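Tube-forming protein in Mycobacterial Envelpe, TiME (Mycolicibacterium smegmatis, PDB 7CU9) probably forms a tubular channel across the mycobacterial outer envelope, through which proteins may be secreted. Local coordinates at residues V125-D139 with K142-R156. Residues are numbered along the deposited sequence; the frame is centred on the assembly and turned at random.
Sequences VWTFTGGPAGPADAD and KQEAGTDRRCFNTTR
Trp126 to Phe128 run antiparallel to Lys142 to Glu144, their axes 152° apart, and Asp137 to Asp139 pair in the same sense with Thr154 to Arg156, so strand 137-144 is shared by two successive hairpins of the antiparallel sheet. Thr127 and Gln143 form a hydrogen-bonded pair, with Thr127 N 2.8 Å from Gln143 O; Ala138 and Thr155 form the equivalent pair in the second hairpin.

The indole of Trp126 lies between two neighbours. Over one face runs the extended Lys142 chain, CE 3.8 Å from the centroid of the six-membered ring; NZ follows at 4.0 Å from that of the five-membered ring, a cation-pi contact, and also hydrogen-bonds Ala50 O. Against the opposite face sits Glu144 CB, also 3.8 Å from the six-membered centroid. Lys142 serves two rings: CB already rests over the face of Phe128, and CG, turned between backbone N and carbonyl carbon (chi1 62°), then sends the extended chain across Trp126. Cys151 SG, disulfide-bonded to Cys168, comes obliquely to the indole, 3.8 Å from CH2.

At the other end Asp139 and Thr154 lie side by side. Thr154 OG1 gives its hydrogen to Asp139 OD1 at 2.7 Å, on the syn side but 32° out of the carboxylate plane. The same OG1 accepts an almost straight bond from Arg156 NE. Asp137 OD2 stays 4.0 Å from that NE, a long, charge-only bridge; its stronger partner is Arg158, in a salt bridge.

The chemistry thus differs between the hairpins: around Trp126 the ammonium of a buried lysine meets the indole face and the carbonyl of Ala50, which may help it stay charged, whereas beside helix 174-185 hydrogen bonds run from arginine through hydroxyl to carboxylate, and their Thr154-Asp139 step ties neighbouring strands.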
loop_
_atom_site.group_PDB
_atom_site.type_symbol
_atom_site.label_atom_id
_atom_site.label_comp_id
_atom_site.label_asym_id
_atom_site.label_seq_id
_atom_site.Cartn_x
_atom_site.Cartn_y
_atom_site.Cartn_z
ATOM N N VAL B 125 -22.373 0.614 1.960
ATOM C CA VAL B 125 -22.596 -0.516 2.903
ATOM C C VAL B 125 -21.224 -0.990 3.374
ATOM O O VAL B 125 -20.368 -1.266 2.513
ATOM C CB VAL B 125 -23.412 -1.646 2.253
ATOM C CG1 VAL B 125 -23.559 -2.841 3.182
ATOM C CG2 VAL B 125 -24.770 -1.138 1.798
ATOM N N TRP B 126 -21.019 -1.016 4.690
ATOM C CA TRP B 126 -19.720 -1.362 5.317
ATOM C C TRP B 126 -19.909 -2.514 6.297
ATOM O O TRP B 126 -20.912 -2.512 7.035
ATOM C CB TRP B 126 -19.110 -0.142 6.013
ATOM C CG TRP B 126 -18.666 0.927 5.067
ATOM C CD1 TRP B 126 -19.410 1.974 4.610
ATOM C CD2 TRP B 126 -17.371 1.053 4.452
ATOM N NE1 TRP B 126 -18.664 2.749 3.765
ATOM C CE2 TRP B 126 -17.411 2.210 3.647
ATOM C CE3 TRP B 126 -16.183 0.318 4.512
ATOM C CZ2 TRP B 126 -16.309 2.642 2.910
ATOM C CZ3 TRP B 126 -15.097 0.740 3.779
ATOM C CH2 TRP B 126 -15.160 1.888 2.990
ATOM N N THR B 127 -18.947 -3.434 6.304
ATOM C CA THR B 127 -18.849 -4.567 7.255
ATOM C C THR B 127 -17.730 -4.266 8.251
ATOM O O THR B 127 -16.577 -4.049 7.812
ATOM C CB THR B 127 -18.600 -5.885 6.521
ATOM O OG1 THR B 127 -19.712 -6.064 5.642
ATOM C CG2 THR B 127 -18.460 -7.055 7.465
ATOM N N PHE B 128 -18.058 -4.276 9.539
ATOM C CA PHE B 128 -17.136 -3.897 10.634
ATOM C C PHE B 128 -16.570 -5.143 11.309
ATOM O O PHE B 128 -17.330 -6.087 11.598
ATOM C CB PHE B 128 -17.869 -3.013 11.638
ATOM C CG PHE B 128 -18.234 -1.669 11.074
ATOM C CD1 PHE B 128 -19.415 -1.484 10.375
ATOM C CD2 PHE B 128 -17.376 -0.590 11.213
ATOM C CE1 PHE B 128 -19.732 -0.249 9.834
ATOM C CE2 PHE B 128 -17.697 0.644 10.672
ATOM C CZ PHE B 128 -18.872 0.816 9.985
ATOM N N THR B 129 -15.268 -5.122 11.583
ATOM C CA THR B 129 -14.566 -6.163 12.367
ATOM C C THR B 129 -13.592 -5.480 13.325
ATOM O O THR B 129 -13.093 -4.387 13.003
ATOM C CB THR B 129 -13.871 -7.170 11.445
ATOM O OG1 THR B 129 -12.909 -6.469 10.662
ATOM C CG2 THR B 129 -14.838 -7.891 10.534
ATOM N N GLY B 130 -13.327 -6.109 14.464
ATOM C CA GLY B 130 -12.335 -5.599 15.423
ATOM C C GLY B 130 -12.407 -6.349 16.732
ATOM O O GLY B 130 -13.531 -6.695 17.155
ATOM N N GLY B 131 -11.246 -6.597 17.339
ATOM C CA GLY B 131 -11.137 -7.230 18.662
ATOM C C GLY B 131 -11.553 -6.250 19.751
ATOM O O GLY B 131 -11.825 -5.081 19.475
ATOM N N PRO B 132 -11.622 -6.696 21.021
ATOM C CA PRO B 132 -11.914 -5.795 22.131
ATOM C C PRO B 132 -10.851 -4.692 22.229
ATOM O O PRO B 132 -9.691 -4.954 21.973
ATOM C CB PRO B 132 -11.889 -6.701 23.371
ATOM C CG PRO B 132 -12.081 -8.098 22.827
ATOM C CD PRO B 132 -11.444 -8.092 21.454
ATOM N N ALA B 133 -11.283 -3.480 22.572
ATOM C CA ALA B 133 -10.398 -2.317 22.794
ATOM C C ALA B 133 -9.442 -2.619 23.951
ATOM O O ALA B 133 -9.850 -3.325 24.904
ATOM C CB ALA B 133 -11.226 -1.091 23.067
ATOM N N GLY B 134 -8.216 -2.109 23.858
ATOM C CA GLY B 134 -7.250 -2.084 24.968
ATOM C C GLY B 134 -7.539 -0.920 25.909
ATOM O O GLY B 134 -8.501 -0.174 25.717
ATOM N N PRO B 135 -6.724 -0.755 26.975
ATOM C CA PRO B 135 -6.872 0.373 27.893
ATOM C C PRO B 135 -6.717 1.747 27.221
ATOM O O PRO B 135 -7.357 2.692 27.668
ATOM C CB PRO B 135 -5.737 0.177 28.912
ATOM C CG PRO B 135 -5.380 -1.289 28.814
ATOM C CD PRO B 135 -5.668 -1.692 27.385
ATOM N N ALA B 136 -5.865 1.837 26.195
ATOM C CA ALA B 136 -5.485 3.124 25.564
ATOM C C ALA B 136 -5.270 2.980 24.054
ATOM O O ALA B 136 -4.762 3.931 23.443
ATOM C CB ALA B 136 -4.250 3.659 26.243
ATOM N N ASP B 137 -5.668 1.846 23.475
ATOM C CA ASP B 137 -5.485 1.545 22.035
ATOM C C ASP B 137 -6.685 0.732 21.563
ATOM O O ASP B 137 -6.941 -0.328 22.149
ATOM C CB ASP B 137 -4.190 0.777 21.782
ATOM C CG ASP B 137 -2.938 1.549 22.145
ATOM O OD1 ASP B 137 -2.611 1.612 23.352
ATOM O OD2 ASP B 137 -2.296 2.070 21.221
ATOM N N ALA B 138 -7.389 1.215 20.543
ATOM C CA ALA B 138 -8.542 0.517 19.937
ATOM C C ALA B 138 -8.373 0.532 18.418
ATOM O O ALA B 138 -8.246 1.627 17.838
ATOM C CB ALA B 138 -9.837 1.150 20.369
ATOM N N ASP B 139 -8.360 -0.649 17.810
ATOM C CA ASP B 139 -8.213 -0.817 16.346
ATOM C C ASP B 139 -9.468 -1.491 15.809
ATOM O O ASP B 139 -10.086 -2.309 16.523
ATOM C CB ASP B 139 -6.974 -1.634 15.993
ATOM C CG ASP B 139 -5.665 -0.965 16.374
ATOM O OD1 ASP B 139 -5.704 0.188 16.847
ATOM O OD2 ASP B 139 -4.626 -1.617 16.207
ATOM N N LYS B 142 -13.208 -1.554 8.608
ATOM C CA LYS B 142 -14.488 -1.617 7.865
ATOM C C LYS B 142 -14.167 -1.957 6.412
ATOM O O LYS B 142 -13.165 -1.465 5.875
ATOM C CB LYS B 142 -15.323 -0.348 8.057
ATOM C CG LYS B 142 -14.706 0.949 7.566
ATOM C CD LYS B 142 -15.686 2.115 7.573
ATOM C CE LYS B 142 -15.151 3.316 6.823
ATOM N NZ LYS B 142 -16.193 4.348 6.624
ATOM N N GLN B 143 -14.977 -2.833 5.830
ATOM C CA GLN B 143 -14.818 -3.293 4.433
ATOM C C GLN B 143 -16.068 -2.891 3.658
ATOM O O GLN B 143 -17.182 -3.149 4.155
ATOM C CB GLN B 143 -14.622 -4.802 4.375
ATOM C CG GLN B 143 -14.477 -5.314 2.950
ATOM C CD GLN B 143 -13.810 -6.661 2.870
ATOM O OE1 GLN B 143 -13.536 -7.309 3.878
ATOM N NE2 GLN B 143 -13.530 -7.090 1.651
ATOM N N GLU B 144 -15.892 -2.277 2.489
ATOM C CA GLU B 144 -17.040 -1.846 1.657
ATOM C C GLU B 144 -17.600 -3.084 0.953
ATOM O O GLU B 144 -16.815 -3.824 0.326
ATOM C CB GLU B 144 -16.635 -0.742 0.684
ATOM C CG GLU B 144 -17.827 -0.143 -0.037
ATOM C CD GLU B 144 -17.545 1.135 -0.802
ATOM O OE1 GLU B 144 -16.365 1.412 -1.078
ATOM O OE2 GLU B 144 -18.515 1.853 -1.114
ATOM N N ALA B 145 -18.905 -3.315 1.095
ATOM C CA ALA B 145 -19.606 -4.513 0.581
ATOM C C ALA B 145 -19.325 -4.670 -0.917
ATOM O O ALA B 145 -19.410 -3.661 -1.649
ATOM C CB ALA B 145 -21.085 -4.404 0.861
ATOM N N GLY B 146 -18.971 -5.890 -1.335
ATOM C CA GLY B 146 -18.743 -6.258 -2.746
ATOM C C GLY B 146 -17.425 -5.737 -3.293
ATOM O O GLY B 146 -17.246 -5.773 -4.528
ATOM N N THR B 147 -16.516 -5.268 -2.430
ATOM C CA THR B 147 -15.194 -4.719 -2.834
ATOM C C THR B 147 -14.099 -5.307 -1.942
ATOM O O THR B 147 -14.432 -5.906 -0.905
ATOM C CB THR B 147 -15.145 -3.188 -2.747
ATOM O OG1 THR B 147 -14.886 -2.840 -1.385
ATOM C CG2 THR B 147 -16.410 -2.510 -3.227
ATOM N N ASP B 148 -12.842 -5.095 -2.329
ATOM C CA ASP B 148 -11.654 -5.415 -1.497
ATOM C C ASP B 148 -11.169 -4.139 -0.800
ATOM O O ASP B 148 -10.019 -4.129 -0.338
ATOM C CB ASP B 148 -10.551 -6.063 -2.336
ATOM C CG ASP B 148 -9.968 -5.179 -3.426
ATOM O OD1 ASP B 148 -10.529 -4.091 -3.673
ATOM O OD2 ASP B 148 -8.952 -5.588 -4.025
ATOM N N ARG B 149 -11.994 -3.091 -0.739
ATOM C CA ARG B 149 -11.602 -1.821 -0.079
ATOM C C ARG B 149 -11.822 -1.952 1.430
ATOM O O ARG B 149 -12.970 -2.201 1.861
ATOM C CB ARG B 149 -12.385 -0.633 -0.633
ATOM C CG ARG B 149 -11.941 0.696 -0.040
ATOM C CD ARG B 149 -12.643 1.834 -0.735
ATOM N NE ARG B 149 -12.248 3.160 -0.285
ATOM C CZ ARG B 149 -11.149 3.814 -0.654
ATOM N NH1 ARG B 149 -10.260 3.260 -1.461
ATOM N NH2 ARG B 149 -10.940 5.036 -0.191
ATOM N N ARG B 150 -10.756 -1.774 2.208
ATOM C CA ARG B 150 -10.825 -1.826 3.686
ATOM C C ARG B 150 -10.190 -0.561 4.253
ATOM O O ARG B 150 -9.181 -0.088 3.703
ATOM C CB ARG B 150 -10.166 -3.091 4.241
ATOM C CG ARG B 150 -10.919 -4.358 3.864
ATOM C CD ARG B 150 -10.437 -5.578 4.606
ATOM N NE ARG B 150 -9.071 -5.898 4.209
ATOM C CZ ARG B 150 -8.232 -6.656 4.905
ATOM N NH1 ARG B 150 -8.609 -7.213 6.044
ATOM N NH2 ARG B 150 -7.006 -6.863 4.454
ATOM N N CYS B 151 -10.818 -0.024 5.291
ATOM C CA CYS B 151 -10.291 1.104 6.089
ATOM C C CYS B 151 -9.792 0.536 7.412
ATOM O O CYS B 151 -10.614 -0.009 8.158
ATOM C CB CYS B 151 -11.356 2.163 6.324
ATOM S SG CYS B 151 -11.961 2.918 4.792
ATOM N N PHE B 152 -8.490 0.638 7.658
ATOM C CA PHE B 152 -7.847 0.263 8.937
ATOM C C PHE B 152 -7.795 1.505 9.824
ATOM O O PHE B 152 -7.274 2.551 9.399
ATOM C CB PHE B 152 -6.465 -0.338 8.692
ATOM C CG PHE B 152 -6.518 -1.772 8.240
ATOM C CD1 PHE B 152 -6.952 -2.096 6.964
ATOM C CD2 PHE B 152 -6.169 -2.799 9.100
ATOM C CE1 PHE B 152 -7.020 -3.420 6.553
ATOM C CE2 PHE B 152 -6.236 -4.121 8.689
ATOM C CZ PHE B 152 -6.666 -4.427 7.418
ATOM N N ASN B 153 -8.359 1.380 11.019
ATOM C CA ASN B 153 -8.532 2.504 11.971
ATOM C C ASN B 153 -7.734 2.203 13.233
ATOM O O ASN B 153 -7.721 1.039 13.664
ATOM C CB ASN B 153 -9.998 2.704 12.343
ATOM C CG ASN B 153 -10.874 3.072 11.167
ATOM O OD1 ASN B 153 -11.256 4.227 11.019
ATOM N ND2 ASN B 153 -11.207 2.096 10.339
ATOM N N THR B 154 -7.120 3.227 13.817
ATOM C CA THR B 154 -6.494 3.129 15.157
ATOM C C THR B 154 -6.883 4.369 15.962
ATOM O O THR B 154 -6.869 5.488 15.405
ATOM C CB THR B 154 -4.984 2.892 15.070
ATOM O OG1 THR B 154 -4.552 2.541 16.387
ATOM C CG2 THR B 154 -4.208 4.085 14.560
ATOM N N THR B 155 -7.271 4.144 17.212
ATOM C CA THR B 155 -7.602 5.197 18.198
ATOM C C THR B 155 -6.645 5.028 19.368
ATOM O O THR B 155 -6.573 3.914 19.918
ATOM C CB THR B 155 -9.060 5.092 18.648
ATOM O OG1 THR B 155 -9.857 5.327 17.490
ATOM C CG2 THR B 155 -9.405 6.067 19.752
ATOM N N ARG B 156 -5.928 6.082 19.731
ATOM C CA ARG B 156 -4.880 5.968 20.765
ATOM C C ARG B 156 -5.010 7.119 21.742
ATOM O O ARG B 156 -5.089 8.275 21.311
ATOM C CB ARG B 156 -3.510 5.909 20.107
ATOM C CG ARG B 156 -3.425 4.751 19.132
ATOM C CD ARG B 156 -2.049 4.633 18.574
ATOM N NE ARG B 156 -2.033 3.586 17.576
ATOM C CZ ARG B 156 -0.926 3.128 17.028
ATOM N NH1 ARG B 156 0.239 3.653 17.374
ATOM N NH2 ARG B 156 -0.990 2.167 16.125
HETATM O O HOH W 1 -21.088 0.576 -0.708
HETATM O O HOH W 2 -18.931 -5.263 3.448
#